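Local coordinates for FMN-binding domain-containing protein (Clostridium perfringens, PDB 3O6U) that is of unknown function but probably binds FMN, at residues V9-A14 with K99-K104; G30-A35 with K75-K80; Y37-G42 with E68-L73. One frame throughout, in Å; residues are numbered along the deposited sequence.

Contact 1 (V9-A14 with K99-K104); sequences VETAKA and KKLAEK
Where Val-9 meets Leu-101 the flat groups are all main-chain peptides: CD2 of Leu-101 stands almost straight above one face of the Glu-10 to Thr-11 peptide, 4.3 Å from Glu-10 C, and CG1 of Val-9 comes to 3.6 Å from Leu-101 O. The two branched side chains cross obliquely, with Val-9 CG1 packed against both CB and CD2 of Leu-101 (3.6 Å to CD2). With chi1 at 76°, CG1 sits between the backbone N and the carbonyl carbon and is turned to Leu-101, while CG2 is left to meet CG of Lys-104 at 4.1 Å. The setting is a helix packed on the face of a mixed sheet in an FMN-binding domain. Strand 5-11 lies inside that sheet, between 19-27 and 117-119, and helix segment 99-104 runs at 142° to strand 9-11. Val-9 and Leu-101 are both buried here, where branched aliphatic side chains pack without a polar group to satisfy. Lysine serves at the margin because its methylene base can pack while a bend at chi2 (63°) carries the amino end away. Thr-11 is similarly two-sided: OG1 hydrogen-bonds to Ala-21 N on strand 19-27, while its methyl CG2 lies 4.4 Å from Leu-101 CD2. Val-119 touches Val-9, Leu-101 and Lys-104 alike.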
loop_
_atom_site.group_PDB
_atom_site.type_symbol
_atom_site.label_atom_id
_atom_site.label_comp_id
_atom_site.label_asym_id
_atom_site.label_seq_id
_atom_site.Cartn_x
_atom_site.Cartn_y
_atom_site.Cartn_z
ATOM N N VAL A 9 1.479 2.431 -7.974
ATOM C CA VAL A 9 1.718 1.051 -8.317
ATOM C C VAL A 9 0.499 0.260 -7.835
ATOM O O VAL A 9 -0.161 0.641 -6.872
ATOM C CB VAL A 9 3.027 0.549 -7.690
ATOM C CG1 VAL A 9 2.855 0.279 -6.225
ATOM C CG2 VAL A 9 3.483 -0.648 -8.404
ATOM N N GLU A 10 0.209 -0.838 -8.521
ATOM C CA GLU A 10 -0.940 -1.672 -8.222
ATOM C C GLU A 10 -0.651 -3.138 -8.495
ATOM O O GLU A 10 0.108 -3.446 -9.405
ATOM C CB GLU A 10 -2.096 -1.233 -9.106
ATOM C CG GLU A 10 -3.283 -2.148 -9.053
ATOM C CD GLU A 10 -4.462 -1.567 -9.793
ATOM O OE1 GLU A 10 -4.746 -0.369 -9.574
ATOM O OE2 GLU A 10 -5.104 -2.300 -10.581
ATOM N N THR A 11 -1.244 -4.038 -7.705
ATOM C CA THR A 11 -1.073 -5.478 -7.917
ATOM C C THR A 11 -1.675 -5.863 -9.270
ATOM O O THR A 11 -2.756 -5.410 -9.620
ATOM C CB THR A 11 -1.747 -6.312 -6.805
ATOM O OG1 THR A 11 -3.104 -5.893 -6.630
ATOM C CG2 THR A 11 -1.001 -6.149 -5.493
ATOM N N ALA A 12 -0.977 -6.715 -10.015
ATOM C CA ALA A 12 -1.408 -7.111 -11.358
ATOM C C ALA A 12 -2.757 -7.799 -11.415
ATOM O O ALA A 12 -3.495 -7.668 -12.396
ATOM C CB ALA A 12 -0.352 -7.990 -11.997
ATOM N N LYS A 13 -3.065 -8.536 -10.354
ATOM C CA LYS A 13 -4.325 -9.256 -10.256
ATOM C C LYS A 13 -4.829 -9.366 -8.827
ATOM O O LYS A 13 -4.051 -9.311 -7.864
ATOM C CB LYS A 13 -4.162 -10.663 -10.840
ATOM C CG LYS A 13 -2.936 -11.400 -10.348
ATOM C CD LYS A 13 -2.506 -12.502 -11.339
ATOM C CE LYS A 13 -1.467 -12.025 -12.377
ATOM N NZ LYS A 13 -2.072 -11.193 -13.453
ATOM N N ALA A 14 -6.141 -9.504 -8.704
ATOM C CA ALA A 14 -6.783 -9.680 -7.420
ATOM C C ALA A 14 -6.216 -10.928 -6.742
ATOM O O ALA A 14 -5.864 -11.896 -7.414
ATOM C CB ALA A 14 -8.279 -9.874 -7.628
ATOM N N LYS A 99 4.985 -3.672 1.543
ATOM C CA LYS A 99 6.422 -3.519 1.358
ATOM C C LYS A 99 6.849 -3.753 -0.083
ATOM O O LYS A 99 7.648 -2.981 -0.605
ATOM C CB LYS A 99 7.207 -4.420 2.340
ATOM C CG LYS A 99 7.054 -3.949 3.805
ATOM C CD LYS A 99 7.731 -4.857 4.836
ATOM C CE LYS A 99 9.244 -4.845 4.685
ATOM N NZ LYS A 99 9.947 -5.303 5.914
ATOM N N LYS A 100 6.296 -4.770 -0.750
ATOM C CA LYS A 100 6.670 -5.022 -2.155
ATOM C C LYS A 100 6.279 -3.853 -3.083
ATOM O O LYS A 100 7.076 -3.427 -3.925
ATOM C CB LYS A 100 6.070 -6.343 -2.658
ATOM C CG LYS A 100 6.698 -7.601 -2.013
ATOM C CD LYS A 100 6.092 -8.891 -2.575
ATOM C CE LYS A 100 6.661 -10.159 -1.914
ATOM N NZ LYS A 100 5.791 -10.698 -0.820
ATOM N N LEU A 101 5.064 -3.330 -2.911
ATOM C CA LEU A 101 4.577 -2.176 -3.677
ATOM C C LEU A 101 5.461 -0.939 -3.384
ATOM O O LEU A 101 5.807 -0.190 -4.304
ATOM C CB LEU A 101 3.102 -1.904 -3.338
ATOM C CG LEU A 101 2.103 -2.977 -3.806
ATOM C CD1 LEU A 101 0.688 -2.642 -3.364
ATOM C CD2 LEU A 101 2.171 -3.092 -5.300
ATOM N N ALA A 102 5.823 -0.710 -2.124
ATOM C CA ALA A 102 6.741 0.394 -1.811
ATOM C C ALA A 102 8.108 0.220 -2.524
ATOM O O ALA A 102 8.637 1.193 -3.072
ATOM C CB ALA A 102 6.954 0.500 -0.306
ATOM N N GLU A 103 8.682 -0.988 -2.529
ATOM C CA GLU A 103 9.957 -1.184 -3.218
ATOM C C GLU A 103 9.797 -0.795 -4.689
ATOM O O GLU A 103 10.607 -0.036 -5.220
ATOM C CB GLU A 103 10.436 -2.650 -3.108
ATOM C CG GLU A 103 10.599 -3.114 -1.657
ATOM C CD GLU A 103 10.866 -4.613 -1.498
ATOM O OE1 GLU A 103 11.324 -5.263 -2.468
ATOM O OE2 GLU A 103 10.631 -5.133 -0.378
ATOM N N LYS A 104 8.736 -1.266 -5.339
ATOM C CA LYS A 104 8.561 -0.946 -6.740
ATOM C C LYS A 104 8.208 0.509 -7.013
ATOM O O LYS A 104 8.718 1.081 -7.974
ATOM C CB LYS A 104 7.524 -1.867 -7.385
ATOM C CG LYS A 104 7.451 -1.670 -8.894
ATOM C CD LYS A 104 8.781 -2.041 -9.551
ATOM C CE LYS A 104 8.696 -1.988 -11.076
ATOM N NZ LYS A 104 9.964 -2.441 -11.743
#

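Contact 2 (G30-A35 with K75-K80)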
loop_
_atom_site.group_PDB
_atom_site.type_symbol
_atom_site.label_atom_id
_atom_site.label_comp_id
_atom_site.label_asym_id
_atom_site.label_seq_id
_atom_site.Cartn_x
_atom_site.Cartn_y
_atom_site.Cartn_z
ATOM N N GLY A 30 12.505 15.712 -3.431
ATOM C CA GLY A 30 13.105 14.409 -3.194
ATOM C C GLY A 30 12.586 13.676 -1.975
ATOM O O GLY A 30 13.227 12.747 -1.480
ATOM N N LYS A 31 11.417 14.053 -1.486
ATOM C CA LYS A 31 10.924 13.387 -0.296
ATOM C C LYS A 31 9.516 12.821 -0.422
ATOM O O LYS A 31 8.642 13.473 -1.004
ATOM C CB LYS A 31 10.999 14.367 0.893
ATOM C CG LYS A 31 12.431 14.758 1.262
ATOM C CD LYS A 31 12.493 15.617 2.527
ATOM C CE LYS A 31 13.787 16.441 2.588
ATOM N NZ LYS A 31 13.736 17.577 3.579
ATOM N N ILE A 32 9.304 11.590 0.071
ATOM C CA ILE A 32 7.939 11.017 0.068
ATOM C C ILE A 32 7.178 11.923 1.027
ATOM O O ILE A 32 7.484 12.017 2.219
ATOM C CB ILE A 32 7.813 9.585 0.596
ATOM C CG1 ILE A 32 8.646 8.606 -0.230
ATOM C CG2 ILE A 32 6.350 9.179 0.474
ATOM C CD1 ILE A 32 8.761 7.231 0.424
ATOM N N THR A 33 6.132 12.518 0.487
ATOM C CA THR A 33 5.383 13.562 1.156
ATOM C C THR A 33 3.935 13.180 1.417
ATOM O O THR A 33 3.321 13.647 2.365
ATOM C CB THR A 33 5.537 14.811 0.233
ATOM O OG1 THR A 33 6.015 15.940 0.978
ATOM C CG2 THR A 33 4.249 15.106 -0.478
ATOM N N GLU A 34 3.399 12.340 0.542
ATOM C CA GLU A 34 2.052 11.801 0.688
ATOM C C GLU A 34 2.150 10.311 0.336
ATOM O O GLU A 34 2.913 9.918 -0.547
ATOM C CB GLU A 34 1.058 12.444 -0.281
ATOM C CG GLU A 34 1.080 13.957 -0.364
ATOM C CD GLU A 34 0.229 14.637 0.692
ATOM O OE1 GLU A 34 -0.798 14.049 1.113
ATOM O OE2 GLU A 34 0.582 15.778 1.085
ATOM N N ALA A 35 1.386 9.485 1.034
ATOM C CA ALA A 35 1.366 8.057 0.762
ATOM C C ALA A 35 -0.071 7.542 0.940
ATOM O O ALA A 35 -0.658 7.700 2.011
ATOM C CB ALA A 35 2.314 7.330 1.693
ATOM N N LYS A 75 1.888 6.018 7.004
ATOM C CA LYS A 75 2.711 6.907 7.824
ATOM C C LYS A 75 4.126 6.396 8.018
ATOM O O LYS A 75 5.084 7.162 7.905
ATOM C CB LYS A 75 2.063 7.136 9.184
ATOM C CG LYS A 75 0.714 7.797 9.127
ATOM C CD LYS A 75 0.114 7.844 10.520
ATOM C CE LYS A 75 -1.413 7.892 10.482
ATOM N NZ LYS A 75 -2.041 6.547 10.734
ATOM N N ALA A 76 4.247 5.104 8.308
ATOM C CA ALA A 76 5.549 4.471 8.512
ATOM C C ALA A 76 6.416 4.648 7.281
ATOM O O ALA A 76 7.632 4.763 7.388
ATOM C CB ALA A 76 5.390 2.988 8.824
ATOM N N LEU A 77 5.792 4.657 6.112
ATOM C CA LEU A 77 6.517 4.849 4.859
ATOM C C LEU A 77 7.063 6.270 4.828
ATOM O O LEU A 77 8.227 6.493 4.508
ATOM C CB LEU A 77 5.579 4.631 3.668
ATOM C CG LEU A 77 6.202 4.803 2.275
ATOM C CD1 LEU A 77 7.409 3.876 2.103
ATOM C CD2 LEU A 77 5.160 4.524 1.217
ATOM N N ILE A 78 6.215 7.231 5.168
ATOM C CA ILE A 78 6.631 8.624 5.177
ATOM C C ILE A 78 7.704 8.885 6.236
ATOM O O ILE A 78 8.638 9.643 5.993
ATOM C CB ILE A 78 5.406 9.537 5.368
ATOM C CG1 ILE A 78 4.483 9.340 4.155
ATOM C CG2 ILE A 78 5.836 11.007 5.530
ATOM C CD1 ILE A 78 3.149 10.026 4.256
ATOM N N GLU A 79 7.592 8.220 7.385
ATOM C CA GLU A 79 8.562 8.349 8.471
ATOM C C GLU A 79 9.905 7.697 8.104
ATOM O O GLU A 79 10.962 8.215 8.437
ATOM C CB GLU A 79 8.020 7.692 9.751
ATOM C CG GLU A 79 8.975 7.745 10.955
ATOM C CD GLU A 79 9.129 9.144 11.541
ATOM O OE1 GLU A 79 8.276 9.561 12.359
ATOM O OE2 GLU A 79 10.108 9.833 11.177
ATOM N N LYS A 80 9.870 6.567 7.410
ATOM C CA LYS A 80 11.103 5.866 7.054
ATOM C C LYS A 80 11.728 6.308 5.750
ATOM O O LYS A 80 12.922 6.118 5.529
ATOM C CB LYS A 80 10.845 4.359 6.952
ATOM C CG LYS A 80 10.620 3.660 8.277
ATOM C CD LYS A 80 11.799 2.773 8.631
ATOM C CE LYS A 80 11.700 2.285 10.065
ATOM N NZ LYS A 80 12.795 1.342 10.413
#
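Strand 32-35 and helix 75-80 run almost exactly antiparallel, at 177° with their axes 7.9 Å apart, and come nearest in backbone terms where Ile-32 faces Ile-78. A classic beta bulge, in which Thr-33 and Glu-34 both face Lys-26 of strand 19-27, turns these two polar residues away from the helix. Ile-32 and Ala-35, on either side of the bulge, therefore both point toward it.

Leu-77 spans that pair with its two branches: CD1 meets Ile-32 CD1 at 4.0 Å, the side chains crossing at about a right angle, while CD2 lies 4.0 Å from Ala-35 CB. Ile-78 starts off to one side but reaches in. With CG1 beside its backbone N (chi1 -63°) and the chain extended beyond, CD1 arrives 3.7 Å from Ala-35 N and also packs on Ala-35 CB. Its other branch, CG2, rests 3.8 Å from Ile-32 O. Alanine suits this spot because its short methyl lets both helix side chains come close to the strand, whereas the longer isoleucine bridges the wider gap to Leu-77.

Just beyond the helix, Gln-81 ties the two elements together, its amide bonding to Ile-32 N and Ile-78 O. Inward, Leu-77 packs on Ile-25 of strand 19-27 and Phe-98 of helix 92-111, and Ile-32 touches Leu-106 of that same helix.

Contact 3 (Y37-G42 with E68-L73); sequences YNEFNG and EYEPQL
Buried carboxylates bind helix 68-73 to strand 37-41 in this largely polar contact, set on the helix-covered face of the sheet in an FMN-binding domain. Two glutamates, one from each element, do most of the work. Glu-39 reaches out from the strand and accepts Tyr-69 OH at OE1 (2.6 Å), on the syn side and 23° out of the carboxylate plane. Its other oxygen, OE2, takes Tyr-37 OH on the anti lone pair at 2.9 Å. Lys-48 adds a salt bridge to OE1 and Ser-94 a hydrogen bond to OE2, so the carboxylate is gripped at both oxygens and its rotation is fixed. Tyrosine suits both hydroxyl positions: a rigid ring that packs in the core and ends in a donor. The ring of Tyr-37, swung anti to its backbone nitrogen (chi1 172°), meets CG of Glu-70 at its edge, 3.8 Å from CD2, and its CE2 also lies 4.2 Å from Leu-73 CD1.

Glu-70 probably brings a second negative charge, its OE2 only 3.9 Å from Glu-39 OE1. Arg-49, bound to Glu-70 OE1, and Lys-48 probably offset the repulsion. A water hydrogen-bonds to Glu-70 OE1 and Glu-39 O. Glu-70 OE2 is met by the Glu-39 N-H from above the carboxylate plane, N to OE2 2.9 Å, with 160° at the hydrogen.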
loop_
_atom_site.group_PDB
_atom_site.type_symbol
_atom_site.label_atom_id
_atom_site.label_comp_id
_atom_site.label_asym_id
_atom_site.label_seq_id
_atom_site.Cartn_x
_atom_site.Cartn_y
_atom_site.Cartn_z
ATOM N N TYR A 37 -2.427 4.104 0.525
ATOM C CA TYR A 37 -2.479 2.670 0.275
ATOM C C TYR A 37 -3.853 2.070 0.541
ATOM O O TYR A 37 -4.405 2.224 1.622
ATOM C CB TYR A 37 -1.417 1.946 1.129
ATOM C CG TYR A 37 -1.504 0.437 1.102
ATOM C CD1 TYR A 37 -0.974 -0.294 0.042
ATOM C CD2 TYR A 37 -2.118 -0.262 2.140
ATOM C CE1 TYR A 37 -1.053 -1.689 0.015
ATOM C CE2 TYR A 37 -2.206 -1.653 2.120
ATOM C CZ TYR A 37 -1.668 -2.360 1.058
ATOM O OH TYR A 37 -1.741 -3.733 1.033
ATOM N N ASN A 38 -4.387 1.372 -0.453
ATOM C CA ASN A 38 -5.679 0.736 -0.325
ATOM C C ASN A 38 -5.797 -0.658 -0.902
ATOM O O ASN A 38 -5.380 -0.905 -2.038
ATOM C CB ASN A 38 -6.767 1.558 -1.032
ATOM C CG ASN A 38 -7.080 2.848 -0.336
ATOM O OD1 ASN A 38 -7.729 2.861 0.710
ATOM N ND2 ASN A 38 -6.615 3.946 -0.903
ATOM N N GLU A 39 -6.335 -1.567 -0.088
ATOM C CA GLU A 39 -6.725 -2.884 -0.581
ATOM C C GLU A 39 -8.190 -2.609 -1.020
ATOM O O GLU A 39 -8.902 -1.808 -0.417
ATOM C CB GLU A 39 -6.608 -3.938 0.499
ATOM C CG GLU A 39 -5.126 -4.136 0.872
ATOM C CD GLU A 39 -4.916 -4.865 2.188
ATOM O OE1 GLU A 39 -5.918 -5.246 2.833
ATOM O OE2 GLU A 39 -3.742 -5.061 2.582
ATOM N N PHE A 40 -8.627 -3.255 -2.084
ATOM C CA PHE A 40 -9.939 -2.926 -2.633
ATOM C C PHE A 40 -10.415 -3.975 -3.613
ATOM O O PHE A 40 -9.631 -4.734 -4.172
ATOM C CB PHE A 40 -9.858 -1.543 -3.319
ATOM C CG PHE A 40 -9.018 -1.524 -4.577
ATOM C CD1 PHE A 40 -9.612 -1.678 -5.832
ATOM C CD2 PHE A 40 -7.635 -1.356 -4.510
ATOM C CE1 PHE A 40 -8.841 -1.663 -7.007
ATOM C CE2 PHE A 40 -6.864 -1.342 -5.675
ATOM C CZ PHE A 40 -7.471 -1.499 -6.925
ATOM N N ASN A 41 -11.714 -3.998 -3.835
ATOM C CA ASN A 41 -12.279 -5.006 -4.703
ATOM C C ASN A 41 -12.009 -4.669 -6.161
ATOM O O ASN A 41 -12.409 -3.610 -6.651
ATOM C CB ASN A 41 -13.777 -5.138 -4.389
ATOM C CG ASN A 41 -14.470 -6.168 -5.241
ATOM O OD1 ASN A 41 -14.857 -5.893 -6.377
ATOM N ND2 ASN A 41 -14.625 -7.372 -4.703
ATOM N N GLY A 42 -11.296 -5.573 -6.831
ATOM C CA GLY A 42 -10.955 -5.387 -8.228
ATOM C C GLY A 42 -12.081 -4.925 -9.136
ATOM O O GLY A 42 -11.908 -3.996 -9.916
ATOM N N GLU A 68 -7.333 0.383 10.430
ATOM C CA GLU A 68 -6.179 0.718 11.246
ATOM C C GLU A 68 -4.830 0.500 10.517
ATOM O O GLU A 68 -4.010 1.423 10.469
ATOM C CB GLU A 68 -6.153 -0.128 12.527
ATOM C CG GLU A 68 -7.537 -0.369 13.095
ATOM C CD GLU A 68 -7.528 -0.869 14.528
ATOM O OE1 GLU A 68 -7.201 -2.056 14.754
ATOM O OE2 GLU A 68 -7.849 -0.062 15.434
ATOM N N TYR A 69 -4.591 -0.682 9.935
ATOM C CA TYR A 69 -3.268 -0.903 9.361
ATOM C C TYR A 69 -2.896 -0.109 8.135
ATOM O O TYR A 69 -1.721 0.254 8.000
ATOM C CB TYR A 69 -2.933 -2.421 9.159
ATOM C CG TYR A 69 -3.730 -3.218 8.144
ATOM C CD1 TYR A 69 -3.666 -2.943 6.778
ATOM C CD2 TYR A 69 -4.517 -4.293 8.554
ATOM C CE1 TYR A 69 -4.382 -3.719 5.861
ATOM C CE2 TYR A 69 -5.219 -5.051 7.656
ATOM C CZ TYR A 69 -5.152 -4.766 6.321
ATOM O OH TYR A 69 -5.911 -5.523 5.464
ATOM N N GLU A 70 -3.866 0.238 7.285
ATOM C CA GLU A 70 -3.510 0.955 6.063
ATOM C C GLU A 70 -3.005 2.339 6.338
ATOM O O GLU A 70 -2.019 2.763 5.749
ATOM C CB GLU A 70 -4.669 0.969 5.045
ATOM C CG GLU A 70 -5.020 -0.422 4.527
ATOM C CD GLU A 70 -6.131 -0.394 3.509
ATOM O OE1 GLU A 70 -6.850 0.633 3.460
ATOM O OE2 GLU A 70 -6.292 -1.389 2.772
ATOM N N PRO A 71 -3.668 3.075 7.245
ATOM C CA PRO A 71 -3.136 4.415 7.495
ATOM C C PRO A 71 -1.802 4.305 8.242
ATOM O O PRO A 71 -0.945 5.173 8.098
ATOM C CB PRO A 71 -4.227 5.091 8.317
ATOM C CG PRO A 71 -5.469 4.256 8.072
ATOM C CD PRO A 71 -4.957 2.862 7.918
ATOM N N GLN A 72 -1.607 3.251 9.032
ATOM C CA GLN A 72 -0.320 3.086 9.712
ATOM C C GLN A 72 0.811 2.855 8.717
ATOM O O GLN A 72 1.867 3.495 8.815
ATOM C CB GLN A 72 -0.370 1.940 10.727
ATOM C CG GLN A 72 -1.154 2.352 11.963
ATOM C CD GLN A 72 -1.285 1.263 13.002
ATOM O OE1 GLN A 72 -0.389 0.435 13.173
ATOM N NE2 GLN A 72 -2.403 1.275 13.729
ATOM N N LEU A 73 0.579 1.967 7.749
ATOM C CA LEU A 73 1.585 1.650 6.744
ATOM C C LEU A 73 1.967 2.904 5.968
ATOM O O LEU A 73 3.152 3.143 5.674
ATOM C CB LEU A 73 1.049 0.556 5.814
ATOM C CG LEU A 73 0.814 -0.772 6.543
ATOM C CD1 LEU A 73 -0.048 -1.685 5.718
ATOM C CD2 LEU A 73 2.146 -1.427 6.843
HETATM O O HOH W 1 -8.619 -0.138 1.700
#

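All three contacts lay a helix on the same sheet, but the burial and the chemistry differ. Contacts 2 and 3 share strand 32-41 and helix 66-80, whereas contact 1 joins strand 5-11 to helix 92-111, the next helix in the chain. Contacts 1 and 3 are buried close to the chain's centre; contact 2, at the start of its strand and centred about 12 Å from the chain's centre, is partly buried. Contacts 1 and 2 rely on aliphatic packing with no hydrogen bonds across, while contact 3 is built around buried acids. One touch between the two helices is Ala-102 CB on Leu-77 CD1, 4.2 Å, and Leu-101 CD1, 3.9 Å from Tyr-37 CE1, joins contact 1 to contact 3.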